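PDB 4MDU: annexin B22 from Schistosoma mansoni, which binds acidic phospholipid membranes in the presence of calcium, aggregates liposomes, and is involved in worm reproduction and host-parasite interaction. Local coordinates for residues D41-H46 against K79-Q84; T34-S39 against R71-Q76; A58-L63 against R352-V357. One frame throughout, in Å; residues are numbered along the deposited sequence.

Overall arrangement
All three contacts gather around the first annexin repeat. Contacts 1 and 2 join the same two helices, 38-48 and 68-82: contact 2 at the start of helix 38-48 and contact 1 further along, about 10 Å away between centres. Along the chain their segments alternate, 34-39 and 41-46 coming before 71-76 and 79-84. Contact 3 lies about 18 Å from contact 1 and 16 Å from contact 2, between centres. It takes helix 56-63, which falls between those two helices in sequence, and joins it to helix 349-358 of the fourth repeat. Contacts 1 and 2 thus lie within one repeat, while contact 3 pairs the first repeat with the last.

Contact 1 of 3, residues D41-H46 against K79-Q84; sequences DAERLH and KSLYKQ
The hydroxyl oxygen of Tyr82 is pressed against the backbone of helix 38-48, 3.3 Å from Glu43 CA. The CG of Glu43 closes in on the same oxygen at 3.4 Å, and the CB of His46 lies 3.6 Å from it, so the OH rests on carbon atoms of Glu43 and His46, one turn apart. From there the phenol ring runs back to helix 68-82. Over one face lies the imidazole of His46, in an almost perfectly parallel stack: the planes differ by 3°, the centroids are 3.6 Å apart, and His46 CD2 sits above the middle of the phenol ring. His46 reaches this place because its CG is anti to the backbone N (chi1 -166°). On the opposite face, toward the rim, lies CB of Tyr82's own neighbour Leu81. Both helices belong to the first annexin repeat, where 38-48 and 68-82 pack against each other near the surface. Met49 and Asp93, which bind the first calcium ion when it is present, lie about 6 and 9 Å from His46, measured between side chains. Beside the stack, Leu81 CD2 reaches the buried Ala42 CB at 4.3 Å, while Ser77 and Tyr78 also border that methyl.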
loop_
_atom_site.group_PDB
_atom_site.type_symbol
_atom_site.label_atom_id
_atom_site.label_comp_id
_atom_site.label_asym_id
_atom_site.label_seq_id
_atom_site.Cartn_x
_atom_site.Cartn_y
_atom_site.Cartn_z
ATOM N N ASP B 41 -35.929 -24.660 -0.798
ATOM C CA ASP B 41 -35.402 -23.313 -0.606
ATOM C C ASP B 41 -35.892 -22.377 -1.697
ATOM O O ASP B 41 -36.282 -21.239 -1.425
ATOM C CB ASP B 41 -33.876 -23.338 -0.559
ATOM C CG ASP B 41 -33.358 -23.787 0.781
ATOM O OD1 ASP B 41 -34.059 -23.536 1.782
ATOM O OD2 ASP B 41 -32.267 -24.382 0.834
ATOM N N ALA B 42 -35.849 -22.865 -2.935
ATOM C CA ALA B 42 -36.397 -22.133 -4.075
ATOM C C ALA B 42 -37.828 -21.684 -3.790
ATOM O O ALA B 42 -38.160 -20.511 -3.957
ATOM C CB ALA B 42 -36.346 -22.996 -5.349
ATOM N N GLU B 43 -38.671 -22.627 -3.367
ATOM C CA GLU B 43 -40.065 -22.325 -3.057
ATOM C C GLU B 43 -40.136 -21.211 -2.036
ATOM O O GLU B 43 -40.837 -20.222 -2.236
ATOM C CB GLU B 43 -40.801 -23.553 -2.509
ATOM C CG GLU B 43 -41.340 -24.503 -3.570
ATOM C CD GLU B 43 -42.341 -25.505 -3.004
ATOM O OE1 GLU B 43 -42.641 -25.436 -1.792
ATOM O OE2 GLU B 43 -42.833 -26.361 -3.773
ATOM N N ARG B 44 -39.403 -21.379 -0.939
ATOM C CA ARG B 44 -39.416 -20.401 0.144
ATOM C C ARG B 44 -38.973 -19.015 -0.315
ATOM O O ARG B 44 -39.594 -18.008 0.045
ATOM C CB ARG B 44 -38.577 -20.877 1.333
ATOM C CG ARG B 44 -39.177 -22.074 2.045
ATOM C CD ARG B 44 -38.462 -22.371 3.354
ATOM N NE ARG B 44 -38.694 -23.742 3.809
ATOM C CZ ARG B 44 -37.839 -24.744 3.622
ATOM N NH1 ARG B 44 -36.689 -24.530 2.990
ATOM N NH2 ARG B 44 -38.132 -25.960 4.068
ATOM N N LEU B 45 -37.907 -18.957 -1.107
ATOM C CA LEU B 45 -37.480 -17.681 -1.659
ATOM C C LEU B 45 -38.613 -17.106 -2.490
ATOM O O LEU B 45 -38.966 -15.932 -2.363
ATOM C CB LEU B 45 -36.211 -17.832 -2.496
ATOM C CG LEU B 45 -34.957 -18.146 -1.668
ATOM C CD1 LEU B 45 -33.773 -18.558 -2.547
ATOM C CD2 LEU B 45 -34.606 -16.962 -0.760
ATOM N N HIS B 46 -39.205 -17.951 -3.324
ATOM C CA HIS B 46 -40.281 -17.502 -4.193
ATOM C C HIS B 46 -41.424 -16.855 -3.402
ATOM O O HIS B 46 -41.872 -15.752 -3.726
ATOM C CB HIS B 46 -40.797 -18.666 -5.029
ATOM C CG HIS B 46 -41.657 -18.242 -6.174
ATOM N ND1 HIS B 46 -43.033 -18.297 -6.129
ATOM C CD2 HIS B 46 -41.337 -17.747 -7.392
ATOM C CE1 HIS B 46 -43.523 -17.860 -7.275
ATOM N NE2 HIS B 46 -42.515 -17.519 -8.058
ATOM N N LYS B 79 -34.953 -21.759 -11.296
ATOM C CA LYS B 79 -35.052 -21.456 -12.721
ATOM C C LYS B 79 -36.008 -22.434 -13.399
ATOM O O LYS B 79 -36.961 -22.028 -14.056
ATOM C CB LYS B 79 -33.670 -21.519 -13.376
ATOM C CG LYS B 79 -33.598 -20.943 -14.786
ATOM C CD LYS B 79 -33.628 -19.422 -14.767
ATOM C CE LYS B 79 -33.396 -18.845 -16.155
ATOM N N SER B 80 -35.751 -23.724 -13.221
ATOM C CA SER B 80 -36.603 -24.762 -13.778
ATOM C C SER B 80 -38.019 -24.670 -13.221
ATOM O O SER B 80 -38.993 -24.973 -13.913
ATOM C CB SER B 80 -36.032 -26.134 -13.447
ATOM O OG SER B 80 -36.197 -26.406 -12.070
ATOM N N LEU B 81 -38.120 -24.244 -11.966
ATOM C CA LEU B 81 -39.387 -24.226 -11.247
ATOM C C LEU B 81 -40.293 -23.054 -11.607
ATOM O O LEU B 81 -41.513 -23.190 -11.598
ATOM C CB LEU B 81 -39.138 -24.212 -9.741
ATOM C CG LEU B 81 -39.673 -25.396 -8.938
ATOM C CD1 LEU B 81 -39.156 -26.712 -9.520
ATOM C CD2 LEU B 81 -39.291 -25.253 -7.464
ATOM N N TYR B 82 -39.711 -21.902 -11.913
ATOM C CA TYR B 82 -40.533 -20.715 -12.116
ATOM C C TYR B 82 -40.253 -19.997 -13.422
ATOM O O TYR B 82 -40.675 -18.857 -13.606
ATOM C CB TYR B 82 -40.360 -19.750 -10.945
ATOM C CG TYR B 82 -40.690 -20.366 -9.605
ATOM C CD1 TYR B 82 -42.008 -20.609 -9.243
ATOM C CD2 TYR B 82 -39.687 -20.706 -8.701
ATOM C CE1 TYR B 82 -42.323 -21.172 -8.025
ATOM C CE2 TYR B 82 -39.996 -21.272 -7.474
ATOM C CZ TYR B 82 -41.318 -21.499 -7.143
ATOM O OH TYR B 82 -41.649 -22.057 -5.931
ATOM N N LYS B 83 -39.551 -20.661 -14.330
ATOM C CA LYS B 83 -39.182 -20.038 -15.593
ATOM C C LYS B 83 -38.670 -18.623 -15.347
ATOM O O LYS B 83 -38.681 -17.778 -16.241
ATOM N N GLN B 84 -38.223 -18.370 -14.122
ATOM C CA GLN B 84 -37.716 -17.063 -13.750
ATOM C C GLN B 84 -36.305 -17.186 -13.184
ATOM O O GLN B 84 -35.930 -18.214 -12.621
ATOM C CB GLN B 84 -38.659 -16.380 -12.754
#

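Contact 2 of 3, residues T34-S39 against R71-Q76; sequences TGFSAS and RQEICQ
Ala38 and Ile74 bring their CA atoms to 4.8 Å where the start of helix 38-48 meets the middle of helix 68-82, with Phe36 and Ser37 leading into the first of these helices. So close an approach is consistent with the small side chain of Ala38: its methyl lies against the peptide of Glu73, with CB 3.7 Å from Glu73 O. Ahead of it, Phe36 meets the helix with its ring edge. CG of Phe36 is anti to the backbone N (chi1 174°), which sets it beside the carbonyl carbon and turns the ring toward Glu73 and Ile74. CE2 of the ring is 3.6 Å from Glu73 CB, and the neighbouring CZ is 3.9 Å from Ile74 CG1, both partners near the ring plane. The Glu73 chain bends at chi2 (-110°), folding its carboxylate back so that OE1 comes 3.6 Å from Phe36 CE2. An oxygen there faces the slightly positive hydrogen rim of the ring, probably a mild attraction. In the annexin repeat this is where the chain enters the first helix; Ser37 is its N-cap, and OG of Ser37 accepts from the backbone N of Ala40. Ala38 N lies over one face of the Phe36 ring, toward the rim, 3.7 Å above the plane. Further round the rim, the carboxylate of Asp41 also packs against Phe36. On the far side of helix 68-82, Arg71 and Gln72 hydrogen-bond to the backbone oxygens of Leu105 and Ile106, tying this helix to the end of helix 96-106.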
loop_
_atom_site.group_PDB
_atom_site.type_symbol
_atom_site.label_atom_id
_atom_site.label_comp_id
_atom_site.label_asym_id
_atom_site.label_seq_id
_atom_site.Cartn_x
_atom_site.Cartn_y
_atom_site.Cartn_z
ATOM N N THR B 34 -27.006 -31.079 5.485
ATOM C CA THR B 34 -27.258 -32.482 5.150
ATOM C C THR B 34 -28.725 -32.734 4.730
ATOM O O THR B 34 -29.008 -33.632 3.936
ATOM C CB THR B 34 -26.710 -33.444 6.263
ATOM O OG1 THR B 34 -27.656 -34.483 6.564
ATOM C CG2 THR B 34 -26.374 -32.651 7.525
ATOM N N GLY B 35 -29.644 -31.909 5.218
ATOM C CA GLY B 35 -31.017 -31.970 4.745
ATOM C C GLY B 35 -31.350 -31.036 3.583
ATOM O O GLY B 35 -32.520 -30.695 3.370
ATOM N N PHE B 36 -30.332 -30.637 2.818
ATOM C CA PHE B 36 -30.487 -29.597 1.791
ATOM C C PHE B 36 -31.491 -29.912 0.679
ATOM O O PHE B 36 -31.329 -30.872 -0.067
ATOM C CB PHE B 36 -29.135 -29.226 1.166
ATOM C CG PHE B 36 -29.249 -28.262 0.016
ATOM C CD1 PHE B 36 -29.780 -26.995 0.208
ATOM C CD2 PHE B 36 -28.829 -28.621 -1.261
ATOM C CE1 PHE B 36 -29.890 -26.105 -0.852
ATOM C CE2 PHE B 36 -28.932 -27.737 -2.317
ATOM C CZ PHE B 36 -29.466 -26.475 -2.113
ATOM N N SER B 37 -32.520 -29.079 0.572
ATOM C CA SER B 37 -33.479 -29.178 -0.518
ATOM C C SER B 37 -33.456 -27.907 -1.367
ATOM O O SER B 37 -34.012 -26.871 -0.992
ATOM C CB SER B 37 -34.884 -29.438 0.015
ATOM O OG SER B 37 -35.821 -29.501 -1.041
ATOM N N ALA B 38 -32.797 -27.995 -2.513
ATOM C CA ALA B 38 -32.743 -26.888 -3.445
ATOM C C ALA B 38 -34.148 -26.406 -3.766
ATOM O O ALA B 38 -34.432 -25.218 -3.688
ATOM C CB ALA B 38 -32.010 -27.305 -4.713
ATOM N N SER B 39 -35.040 -27.323 -4.118
ATOM C CA SER B 39 -36.390 -26.921 -4.494
ATOM C C SER B 39 -37.139 -26.292 -3.333
ATOM O O SER B 39 -37.832 -25.291 -3.515
ATOM C CB SER B 39 -37.186 -28.096 -5.055
ATOM O OG SER B 39 -37.018 -29.236 -4.243
ATOM N N ARG B 71 -26.238 -22.478 -3.006
ATOM C CA ARG B 71 -26.902 -21.289 -3.534
ATOM C C ARG B 71 -27.135 -21.484 -5.033
ATOM O O ARG B 71 -28.242 -21.300 -5.532
ATOM C CB ARG B 71 -26.103 -20.008 -3.237
ATOM C CG ARG B 71 -25.981 -19.691 -1.728
ATOM C CD ARG B 71 -25.494 -18.274 -1.443
ATOM N NE ARG B 71 -24.124 -18.047 -1.913
ATOM C CZ ARG B 71 -23.033 -18.262 -1.184
ATOM N NH1 ARG B 71 -23.134 -18.722 0.055
ATOM N NH2 ARG B 71 -21.835 -18.021 -1.693
ATOM N N GLN B 72 -26.085 -21.886 -5.735
ATOM C CA GLN B 72 -26.184 -22.179 -7.159
ATOM C C GLN B 72 -27.184 -23.298 -7.427
ATOM O O GLN B 72 -27.972 -23.218 -8.373
ATOM C CB GLN B 72 -24.804 -22.512 -7.720
ATOM C CG GLN B 72 -23.844 -21.333 -7.592
ATOM C CD GLN B 72 -24.389 -20.083 -8.259
ATOM O OE1 GLN B 72 -24.551 -20.047 -9.470
ATOM N NE2 GLN B 72 -24.688 -19.063 -7.467
ATOM N N GLU B 73 -27.178 -24.329 -6.583
ATOM C CA GLU B 73 -28.215 -25.349 -6.680
ATOM C C GLU B 73 -29.577 -24.701 -6.578
ATOM O O GLU B 73 -30.524 -25.124 -7.237
ATOM C CB GLU B 73 -28.069 -26.383 -5.579
ATOM C CG GLU B 73 -26.972 -27.376 -5.812
ATOM C CD GLU B 73 -27.524 -28.745 -6.108
ATOM O OE1 GLU B 73 -27.673 -29.543 -5.155
ATOM O OE2 GLU B 73 -27.827 -29.018 -7.290
ATOM N N ILE B 74 -29.684 -23.666 -5.747
ATOM C CA ILE B 74 -30.974 -23.014 -5.557
ATOM C C ILE B 74 -31.362 -22.204 -6.792
ATOM O O ILE B 74 -32.502 -22.270 -7.246
ATOM C CB ILE B 74 -31.011 -22.127 -4.299
ATOM C CG1 ILE B 74 -30.817 -22.986 -3.050
ATOM C CG2 ILE B 74 -32.338 -21.366 -4.224
ATOM C CD1 ILE B 74 -30.748 -22.186 -1.772
ATOM N N CYS B 75 -30.406 -21.451 -7.332
ATOM C CA CYS B 75 -30.606 -20.732 -8.589
ATOM C C CYS B 75 -31.201 -21.652 -9.657
ATOM O O CYS B 75 -32.215 -21.328 -10.278
ATOM C CB CYS B 75 -29.282 -20.158 -9.103
ATOM S SG CYS B 75 -28.662 -18.754 -8.172
ATOM N N GLN B 76 -30.557 -22.796 -9.863
ATOM C CA GLN B 76 -30.982 -23.743 -10.885
ATOM C C GLN B 76 -32.410 -24.213 -10.624
ATOM O O GLN B 76 -33.274 -24.137 -11.501
ATOM C CB GLN B 76 -30.039 -24.942 -10.924
ATOM C CG GLN B 76 -30.439 -25.997 -11.943
ATOM C CD GLN B 76 -29.679 -27.300 -11.768
ATOM O OE1 GLN B 76 -29.652 -27.875 -10.677
ATOM N NE2 GLN B 76 -29.054 -27.770 -12.841
#

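Contact 3 of 3, residues A58-L63 against R352-V357; sequences AIINIL and RRTLCV
Ile60 drives into helix 349-358 between Thr354 and Val357, joining the first annexin repeat to the fourth, the pairing by which annexins close their four repeats into a ring-like disc. The two segments run in broadly the same direction, crossing at -31° with their axes 9.3 Å apart, and the packing is densest on the inner side. There Ile60 CG1 sits only 3.2 Å from Thr354 OG1. That hydroxyl still has a polar partner, for it is hydrogen-bonded to the backbone oxygen of Asp350 one turn earlier in its own helix, and CG1 and CD1 of Ile60 pass obliquely over it. Phe98 of helix 96-106 packs on both side chains, while Val101 and Leu105 close over Thr354, making a buried seam. The other branch of Ile60 turns toward Val357: its CG2 is anti to the backbone N and meets Val357 CG2 at 3.6 Å, with CB of Val357 also facing this methyl. Val357 in turn lays CG1 3.9 Å from the backbone oxygen of Ile60.

Beyond Val357 the character changes. Asn61 and Arg353 stand at the outer edge of the interface, too far apart to bond directly, and polar groups take over from hydrocarbon. Asn61 OD1 still touches Val357 CG2 at 3.7 Å, while its ND2 bonds to the backbone oxygen of Tyr363 in the C-terminal tail. Arg353 is held by a salt bridge from NH1 to Glu361, also in the tail. An ordered water links the two: it accepts from Arg353 NE at 2.7 Å, in the guanidinium plane, and donates to Asn61 OD1 at 3.2 Å.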
loop_
_atom_site.group_PDB
_atom_site.type_symbol
_atom_site.label_atom_id
_atom_site.label_comp_id
_atom_site.label_asym_id
_atom_site.label_seq_id
_atom_site.Cartn_x
_atom_site.Cartn_y
_atom_site.Cartn_z
ATOM N N ALA B 58 -36.472 -13.557 5.550
ATOM C CA ALA B 58 -36.639 -14.878 4.945
ATOM C C ALA B 58 -35.566 -15.146 3.893
ATOM O O ALA B 58 -34.970 -16.224 3.849
ATOM C CB ALA B 58 -38.024 -15.006 4.325
ATOM N N ILE B 59 -35.335 -14.154 3.044
ATOM C CA ILE B 59 -34.351 -14.267 1.997
ATOM C C ILE B 59 -32.962 -14.456 2.606
ATOM O O ILE B 59 -32.220 -15.361 2.216
ATOM C CB ILE B 59 -34.358 -13.019 1.084
ATOM C CG1 ILE B 59 -35.721 -12.856 0.414
ATOM C CG2 ILE B 59 -33.254 -13.104 0.030
ATOM C CD1 ILE B 59 -35.725 -11.852 -0.741
ATOM N N ILE B 60 -32.617 -13.600 3.563
ATOM C CA ILE B 60 -31.279 -13.605 4.141
ATOM C C ILE B 60 -31.013 -14.905 4.876
ATOM O O ILE B 60 -29.927 -15.472 4.775
ATOM C CB ILE B 60 -31.063 -12.434 5.120
ATOM C CG1 ILE B 60 -30.847 -11.132 4.357
ATOM C CG2 ILE B 60 -29.852 -12.702 6.000
ATOM C CD1 ILE B 60 -31.339 -9.904 5.085
ATOM N N ASN B 61 -32.015 -15.376 5.609
ATOM C CA ASN B 61 -31.843 -16.555 6.455
ATOM C C ASN B 61 -31.710 -17.847 5.664
ATOM O O ASN B 61 -31.452 -18.908 6.236
ATOM C CB ASN B 61 -32.969 -16.667 7.496
ATOM C CG ASN B 61 -32.852 -15.623 8.591
ATOM O OD1 ASN B 61 -31.780 -15.055 8.808
ATOM N ND2 ASN B 61 -33.954 -15.364 9.290
ATOM N N ILE B 62 -31.891 -17.755 4.350
ATOM C CA ILE B 62 -31.640 -18.890 3.474
ATOM C C ILE B 62 -30.276 -18.702 2.805
ATOM O O ILE B 62 -29.317 -19.421 3.106
ATOM C CB ILE B 62 -32.738 -19.020 2.398
ATOM C CG1 ILE B 62 -34.076 -19.403 3.023
ATOM C CG2 ILE B 62 -32.365 -20.056 1.354
ATOM C CD1 ILE B 62 -35.171 -19.566 1.979
ATOM N N LEU B 63 -30.204 -17.711 1.917
ATOM C CA LEU B 63 -29.047 -17.477 1.063
ATOM C C LEU B 63 -27.755 -17.258 1.837
ATOM O O LEU B 63 -26.711 -17.772 1.441
ATOM C CB LEU B 63 -29.319 -16.302 0.122
ATOM C CG LEU B 63 -30.434 -16.545 -0.898
ATOM C CD1 LEU B 63 -30.762 -15.268 -1.662
ATOM C CD2 LEU B 63 -30.042 -17.679 -1.856
ATOM N N ARG B 352 -26.075 -5.107 6.609
ATOM C CA ARG B 352 -25.514 -5.478 7.910
ATOM C C ARG B 352 -26.064 -6.829 8.362
ATOM O O ARG B 352 -25.319 -7.727 8.780
ATOM C CB ARG B 352 -25.847 -4.410 8.964
ATOM C CG ARG B 352 -25.774 -4.911 10.411
ATOM C CD ARG B 352 -25.556 -3.772 11.386
ATOM N NE ARG B 352 -26.708 -2.882 11.453
ATOM C CZ ARG B 352 -26.731 -1.746 12.145
ATOM N NH1 ARG B 352 -25.658 -1.381 12.847
ATOM N NH2 ARG B 352 -27.826 -0.988 12.146
ATOM N N ARG B 353 -27.377 -6.967 8.260
ATOM C CA ARG B 353 -28.057 -8.168 8.711
ATOM C C ARG B 353 -27.554 -9.376 7.927
ATOM O O ARG B 353 -27.286 -10.436 8.498
ATOM C CB ARG B 353 -29.564 -8.000 8.541
ATOM C CG ARG B 353 -30.403 -9.082 9.197
ATOM C CD ARG B 353 -30.464 -8.919 10.726
ATOM N NE ARG B 353 -30.057 -10.175 11.319
ATOM C CZ ARG B 353 -29.039 -10.340 12.153
ATOM N NH1 ARG B 353 -28.317 -9.314 12.588
ATOM N NH2 ARG B 353 -28.783 -11.556 12.594
ATOM N N THR B 354 -27.414 -9.209 6.618
ATOM C CA THR B 354 -26.883 -10.279 5.779
ATOM C C THR B 354 -25.487 -10.697 6.235
ATOM O O THR B 354 -25.218 -11.878 6.391
ATOM C CB THR B 354 -26.826 -9.879 4.297
ATOM O OG1 THR B 354 -28.135 -9.508 3.838
ATOM C CG2 THR B 354 -26.306 -11.057 3.463
ATOM N N LEU B 355 -24.605 -9.728 6.466
ATOM C CA LEU B 355 -23.249 -10.043 6.916
ATOM C C LEU B 355 -23.265 -10.792 8.246
ATOM O O LEU B 355 -22.491 -11.735 8.444
ATOM C CB LEU B 355 -22.408 -8.776 7.048
ATOM C CG LEU B 355 -22.245 -7.910 5.793
ATOM C CD1 LEU B 355 -21.260 -6.799 6.065
ATOM C CD2 LEU B 355 -21.781 -8.744 4.586
ATOM N N CYS B 356 -24.139 -10.368 9.160
ATOM C CA CYS B 356 -24.221 -11.001 10.479
ATOM C C CYS B 356 -24.651 -12.459 10.360
ATOM O O CYS B 356 -24.170 -13.321 11.095
ATOM C CB CYS B 356 -25.182 -10.217 11.403
ATOM S SG CYS B 356 -24.488 -8.601 11.849
ATOM N N VAL B 357 -25.555 -12.735 9.430
ATOM C CA VAL B 357 -26.070 -14.082 9.268
ATOM C C VAL B 357 -24.989 -14.997 8.679
ATOM O O VAL B 357 -24.863 -16.140 9.076
ATOM C CB VAL B 357 -27.327 -14.077 8.406
ATOM C CG1 VAL B 357 -27.712 -15.498 7.961
ATOM C CG2 VAL B 357 -28.453 -13.435 9.183
HETATM O O HOH W 1 -31.434 -12.350 10.508
#